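Local coordinates for protein beta-glucosidase (Chaetomella raphigera, PDB 6JXG) that probably hydrolyses terminal, non-reducing beta-D-glucosyl residues, releasing beta-D-glucose, as a secreted glycoside hydrolase family 3 enzyme of cellulose degradation, at residues V69-T74 with S507-G512; R570-Y575 with G698-D703. All coordinates share one frame; numbering follows the deposited sequence.

Contact 1 (V69-T74 with S507-G512); sequences VTAFPT and SGQESG
Gln509 grips the backbone of Ala71 at two points, joining a loop of the family 3 N-terminal, TIM-barrel-type domain to the turn that leads into helix 511-519 of the C-terminal domain. Ala71 N donates to Gln509 OE1 over 2.7 Å, rising 34° out of the amide plane, and Gln509 N returns an almost straight bond of 3.0 Å to Ala71 O. With CG between its own backbone N and carbonyl carbon (chi1 67°) and the chain extended beyond, the side chain runs alongside Ala71, past its O, and brings OE1 to its N. Thr70 crosses the glutamine at about a right angle, its CG2 lying 3.5 Å from Gln509 OE1. The same methyl covers one face of the Phe72 ring, over its centre. Beside the glutamine, Gly508 CA makes a CA-H...O contact with Ala71 O; Gly508 also begins the type I turn that ends at Ser511. Further along, Pro73 lays its ring against the Ser507 carbonyl, CG being 3.4 Å from Ser507 O. Helix 84-100 supplies the second shell through Glu97, which hydrogen-bonds Thr70 OG1. A water bridges the two side chains, donating to Thr70 OG1 at 2.7 Å and accepting from Gln509 NE2 at 2.9 Å.

Contact 2 (R570-Y575 with G698-D703); sequences RFEFGY and GASSRD
Glu572 reaches across to Ser700 with one carboxylate oxygen, and Ser701 turns back to hold the carbonyl of Phe573, so that side chains from both segments close the contact. Ser700 OG donates to Glu572 OE2 over a short 2.5 Å, meeting the anti lone pair, the one directed away from OE1. Glu572 gets there by a bend: CG lies between the backbone N and carbonyl carbon, and chi2 of -89° swings the carboxylate round toward the serine. The hydroxyl of Ser700 is engaged three times, since it also accepts from Arg702 N at 2.9 Å and Asp703 N at 2.8 Å. These two bonds form an ST turn and an ST motif, which fix the loop and hold the oxygen in front of the glutamate.

Phe573 O accepts two bonds, both from Ser701. Ser701 N approaches at 3.1 Å and Ser701 OG at 2.8 Å, both in the carbonyl plane, the hydroxyl on a lone pair. Ser701 CB lies at the edge of the Phe573 ring, which itself stacks on Tyr559. Arg702 passes obliquely by Glu572, CB 3.9 Å from Glu572 CG, with the carboxylate and guanidinium planes 46° apart; the two charged ends do not meet, and Arg702 NH2 instead forms a salt bridge with Asp563. Gly574 O and Ala699 O, both acceptors, lie 2.9 Å apart, and Gln633 NE2 donates to the former.

The partner loop links strands 692-698 and 704-711, and Ala699 N bonds to Asp703 O across its base. Its counterpart is the type II turn from Glu572 to Tyr575, closed by Tyr575 N to Glu572 O. Together they dock a beta-hairpin loop of the fibronectin type III-like domain against the family 3 C-terminal domain.

Both contacts involve the family 3 C-terminal domain, which meets the N-terminal barrel-type domain in contact 1 and the fibronectin type III-like domain in contact 2. Along the chain they follow in series, 507-512 preceding 570-575. Their centres are about 27 Å apart and their nearest atoms about 14 Å, so they do not touch and are separate interdomain joins. Contact 1 is fully buried and contact 2 only partly; the centre of contact 1 is about 14 Å from the centre of the chain, that of contact 2 about 20 Å. An N-acetylglucosamine of a glycan attached to the protein itself lies about 9 Å from the Val69 side chain; it is not a substrate.

Contact 1 (V69-T74 with S507-G512)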
loop_
_atom_site.group_PDB
_atom_site.type_symbol
_atom_site.label_atom_id
_atom_site.label_comp_id
_atom_site.label_asym_id
_atom_site.label_seq_id
_atom_site.Cartn_x
_atom_site.Cartn_y
_atom_site.Cartn_z
ATOM N N VAL A 69 2.621 20.555 2.354
ATOM C CA VAL A 69 1.706 19.445 2.300
ATOM C C VAL A 69 2.117 18.427 3.413
ATOM O O VAL A 69 3.150 18.550 4.036
ATOM C CB VAL A 69 1.749 18.759 0.915
ATOM C CG1 VAL A 69 1.450 19.755 -0.178
ATOM C CG2 VAL A 69 3.091 18.097 0.672
ATOM N N THR A 70 1.275 17.451 3.644
ATOM C CA THR A 70 1.529 16.433 4.658
ATOM C C THR A 70 2.262 15.238 4.028
ATOM O O THR A 70 1.853 14.728 2.996
ATOM C CB THR A 70 0.201 15.961 5.290
ATOM O OG1 THR A 70 -0.415 17.083 5.942
ATOM C CG2 THR A 70 0.394 14.871 6.356
ATOM N N ALA A 71 3.267 14.733 4.733
ATOM C CA ALA A 71 3.947 13.518 4.339
ATOM C C ALA A 71 3.371 12.376 5.224
ATOM O O ALA A 71 3.759 12.208 6.379
ATOM C CB ALA A 71 5.454 13.663 4.482
ATOM N N PHE A 72 2.325 11.729 4.709
ATOM C CA PHE A 72 1.619 10.717 5.423
ATOM C C PHE A 72 2.479 9.459 5.529
ATOM O O PHE A 72 3.439 9.291 4.794
ATOM C CB PHE A 72 0.312 10.357 4.735
ATOM C CG PHE A 72 -0.729 11.479 4.689
ATOM C CD1 PHE A 72 -1.574 11.728 5.749
ATOM C CD2 PHE A 72 -0.787 12.321 3.605
ATOM C CE1 PHE A 72 -2.496 12.777 5.665
ATOM C CE2 PHE A 72 -1.714 13.342 3.521
ATOM C CZ PHE A 72 -2.545 13.572 4.594
ATOM N N PRO A 73 2.149 8.557 6.458
ATOM C CA PRO A 73 2.771 7.236 6.498
ATOM C C PRO A 73 2.612 6.487 5.183
ATOM O O PRO A 73 1.653 6.720 4.389
ATOM C CB PRO A 73 1.998 6.515 7.602
ATOM C CG PRO A 73 1.495 7.584 8.489
ATOM C CD PRO A 73 1.253 8.787 7.602
ATOM N N THR A 74 3.543 5.610 4.948
ATOM C CA THR A 74 3.552 4.721 3.758
ATOM C C THR A 74 2.341 3.830 3.728
ATOM O O THR A 74 1.711 3.548 4.763
ATOM C CB THR A 74 4.803 3.857 3.734
ATOM O OG1 THR A 74 4.820 3.047 4.894
ATOM C CG2 THR A 74 6.068 4.741 3.707
ATOM N N SER A 507 6.969 5.631 8.446
ATOM C CA SER A 507 5.724 6.227 8.945
ATOM C C SER A 507 5.568 7.732 8.797
ATOM O O SER A 507 4.678 8.319 9.403
ATOM C CB SER A 507 5.451 5.776 10.422
ATOM O OG SER A 507 6.403 6.252 11.365
ATOM N N GLY A 508 6.342 8.361 7.906
ATOM C CA GLY A 508 6.056 9.734 7.570
ATOM C C GLY A 508 6.426 10.714 8.659
ATOM O O GLY A 508 7.129 10.369 9.643
ATOM N N GLN A 509 5.873 11.927 8.533
ATOM C CA GLN A 509 6.332 13.086 9.315
ATOM C C GLN A 509 6.213 12.965 10.816
ATOM O O GLN A 509 7.052 13.552 11.568
ATOM C CB GLN A 509 5.641 14.378 8.853
ATOM C CG GLN A 509 4.120 14.441 9.148
ATOM C CD GLN A 509 3.445 15.565 8.397
ATOM O OE1 GLN A 509 3.677 15.752 7.200
ATOM N NE2 GLN A 509 2.626 16.341 9.093
ATOM N N GLU A 510 5.170 12.258 11.249
ATOM C CA GLU A 510 4.957 12.076 12.679
ATOM C C GLU A 510 5.623 10.838 13.312
ATOM O O GLU A 510 5.444 10.590 14.513
ATOM C CB GLU A 510 3.453 12.114 12.990
ATOM C CG GLU A 510 2.926 13.550 12.940
ATOM C CD GLU A 510 3.163 14.391 14.172
ATOM O OE1 GLU A 510 3.141 13.850 15.337
ATOM O OE2 GLU A 510 3.365 15.614 13.979
ATOM N N SER A 511 6.477 10.169 12.549
ATOM C CA SER A 511 7.154 8.922 12.963
ATOM C C SER A 511 7.559 8.878 14.455
ATOM O O SER A 511 7.105 8.014 15.216
ATOM C CB SER A 511 8.407 8.687 12.068
ATOM O OG SER A 511 9.108 7.512 12.445
ATOM N N GLY A 512 8.451 9.767 14.844
ATOM C CA GLY A 512 9.021 9.751 16.179
ATOM C C GLY A 512 7.989 10.014 17.275
ATOM O O GLY A 512 8.135 9.482 18.403
HETATM O O HOH W 1 0.786 18.304 8.059
#

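Contact 2 (R570-Y575 with G698-D703)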
loop_
_atom_site.group_PDB
_atom_site.type_symbol
_atom_site.label_atom_id
_atom_site.label_comp_id
_atom_site.label_asym_id
_atom_site.label_seq_id
_atom_site.Cartn_x
_atom_site.Cartn_y
_atom_site.Cartn_z
ATOM N N ARG A 570 9.743 -16.916 11.541
ATOM C CA ARG A 570 10.125 -16.396 12.839
ATOM C C ARG A 570 8.965 -15.631 13.435
ATOM O O ARG A 570 8.559 -15.904 14.559
ATOM C CB ARG A 570 11.362 -15.568 12.739
ATOM C CG ARG A 570 11.696 -14.805 14.000
ATOM C CD ARG A 570 11.850 -15.777 15.209
ATOM N NE ARG A 570 12.999 -16.636 15.019
ATOM C CZ ARG A 570 13.175 -17.820 15.607
ATOM N NH1 ARG A 570 12.284 -18.320 16.442
ATOM N NH2 ARG A 570 14.258 -18.522 15.347
ATOM N N PHE A 571 8.419 -14.672 12.686
ATOM C CA PHE A 571 7.193 -13.983 13.077
ATOM C C PHE A 571 6.248 -14.078 11.868
ATOM O O PHE A 571 6.627 -13.673 10.752
ATOM C CB PHE A 571 7.489 -12.546 13.424
ATOM C CG PHE A 571 8.518 -12.394 14.530
ATOM C CD1 PHE A 571 8.229 -12.858 15.795
ATOM C CD2 PHE A 571 9.721 -11.754 14.286
ATOM C CE1 PHE A 571 9.176 -12.711 16.852
ATOM C CE2 PHE A 571 10.637 -11.587 15.321
ATOM C CZ PHE A 571 10.360 -12.088 16.592
ATOM N N GLU A 572 5.078 -14.685 12.094
ATOM C CA GLU A 572 4.126 -14.919 11.053
ATOM C C GLU A 572 3.339 -13.674 10.632
ATOM O O GLU A 572 3.189 -12.682 11.391
ATOM C CB GLU A 572 3.169 -16.039 11.488
ATOM C CG GLU A 572 2.226 -15.646 12.617
ATOM C CD GLU A 572 2.733 -15.880 14.051
ATOM O OE1 GLU A 572 3.947 -16.083 14.260
ATOM O OE2 GLU A 572 1.884 -15.809 14.952
ATOM N N PHE A 573 2.793 -13.745 9.430
ATOM C CA PHE A 573 1.786 -12.781 8.982
ATOM C C PHE A 573 0.702 -12.657 10.051
ATOM O O PHE A 573 0.214 -13.657 10.531
ATOM C CB PHE A 573 1.212 -13.240 7.657
ATOM C CG PHE A 573 0.077 -12.385 7.102
ATOM C CD1 PHE A 573 0.327 -11.263 6.269
ATOM C CD2 PHE A 573 -1.238 -12.665 7.447
ATOM C CE1 PHE A 573 -0.709 -10.472 5.778
ATOM C CE2 PHE A 573 -2.278 -11.890 6.919
ATOM C CZ PHE A 573 -2.016 -10.797 6.077
ATOM N N GLY A 574 0.368 -11.415 10.391
ATOM C CA GLY A 574 -0.689 -11.116 11.352
ATOM C C GLY A 574 -0.270 -11.138 12.793
ATOM O O GLY A 574 -1.069 -10.893 13.693
ATOM N N TYR A 575 1.016 -11.399 13.020
ATOM C CA TYR A 575 1.566 -11.333 14.389
ATOM C C TYR A 575 1.868 -9.935 14.936
ATOM O O TYR A 575 2.438 -9.022 14.273
ATOM C CB TYR A 575 2.842 -12.203 14.438
ATOM C CG TYR A 575 3.624 -12.127 15.715
ATOM C CD1 TYR A 575 4.679 -11.261 15.827
ATOM C CD2 TYR A 575 3.374 -13.015 16.766
ATOM C CE1 TYR A 575 5.430 -11.223 16.963
ATOM C CE2 TYR A 575 4.158 -12.986 17.907
ATOM C CZ TYR A 575 5.180 -12.079 17.983
ATOM O OH TYR A 575 5.967 -11.968 19.086
ATOM N N GLY A 698 -8.334 -15.975 15.157
ATOM C CA GLY A 698 -7.313 -15.758 16.150
ATOM C C GLY A 698 -6.534 -14.452 16.047
ATOM O O GLY A 698 -6.994 -13.509 15.421
ATOM N N ALA A 699 -5.380 -14.431 16.712
ATOM C CA ALA A 699 -4.563 -13.269 16.846
ATOM C C ALA A 699 -3.501 -13.115 15.735
ATOM O O ALA A 699 -2.850 -12.080 15.678
ATOM C CB ALA A 699 -3.916 -13.326 18.221
ATOM N N SER A 700 -3.371 -14.093 14.847
ATOM C CA SER A 700 -2.381 -14.112 13.788
ATOM C C SER A 700 -2.734 -15.263 12.846
ATOM O O SER A 700 -3.668 -16.005 13.124
ATOM C CB SER A 700 -0.921 -14.247 14.294
ATOM O OG SER A 700 -0.565 -15.581 14.424
ATOM N N SER A 701 -2.033 -15.362 11.706
ATOM C CA SER A 701 -2.144 -16.516 10.848
ATOM C C SER A 701 -1.758 -17.825 11.492
ATOM O O SER A 701 -2.039 -18.862 10.909
ATOM C CB SER A 701 -1.318 -16.407 9.524
ATOM O OG SER A 701 0.083 -16.329 9.700
ATOM N N ARG A 702 -1.073 -17.821 12.602
ATOM C CA ARG A 702 -0.718 -19.041 13.318
ATOM C C ARG A 702 -1.221 -19.129 14.752
ATOM O O ARG A 702 -1.288 -20.259 15.252
ATOM C CB ARG A 702 0.819 -19.273 13.268
ATOM C CG ARG A 702 1.203 -19.675 11.850
ATOM C CD ARG A 702 2.596 -20.202 11.723
ATOM N NE ARG A 702 2.849 -20.470 10.324
ATOM C CZ ARG A 702 3.552 -21.513 9.860
ATOM N NH1 ARG A 702 4.207 -22.405 10.688
ATOM N NH2 ARG A 702 3.612 -21.648 8.599
ATOM N N ASP A 703 -1.592 -18.001 15.395
ATOM C CA ASP A 703 -2.167 -18.024 16.759
ATOM C C ASP A 703 -3.716 -18.125 16.713
ATOM O O ASP A 703 -4.479 -17.154 16.926
ATOM C CB ASP A 703 -1.656 -16.831 17.512
ATOM C CG ASP A 703 -2.027 -16.817 18.958
ATOM O OD1 ASP A 703 -2.550 -17.841 19.431
ATOM O OD2 ASP A 703 -1.801 -15.806 19.666
#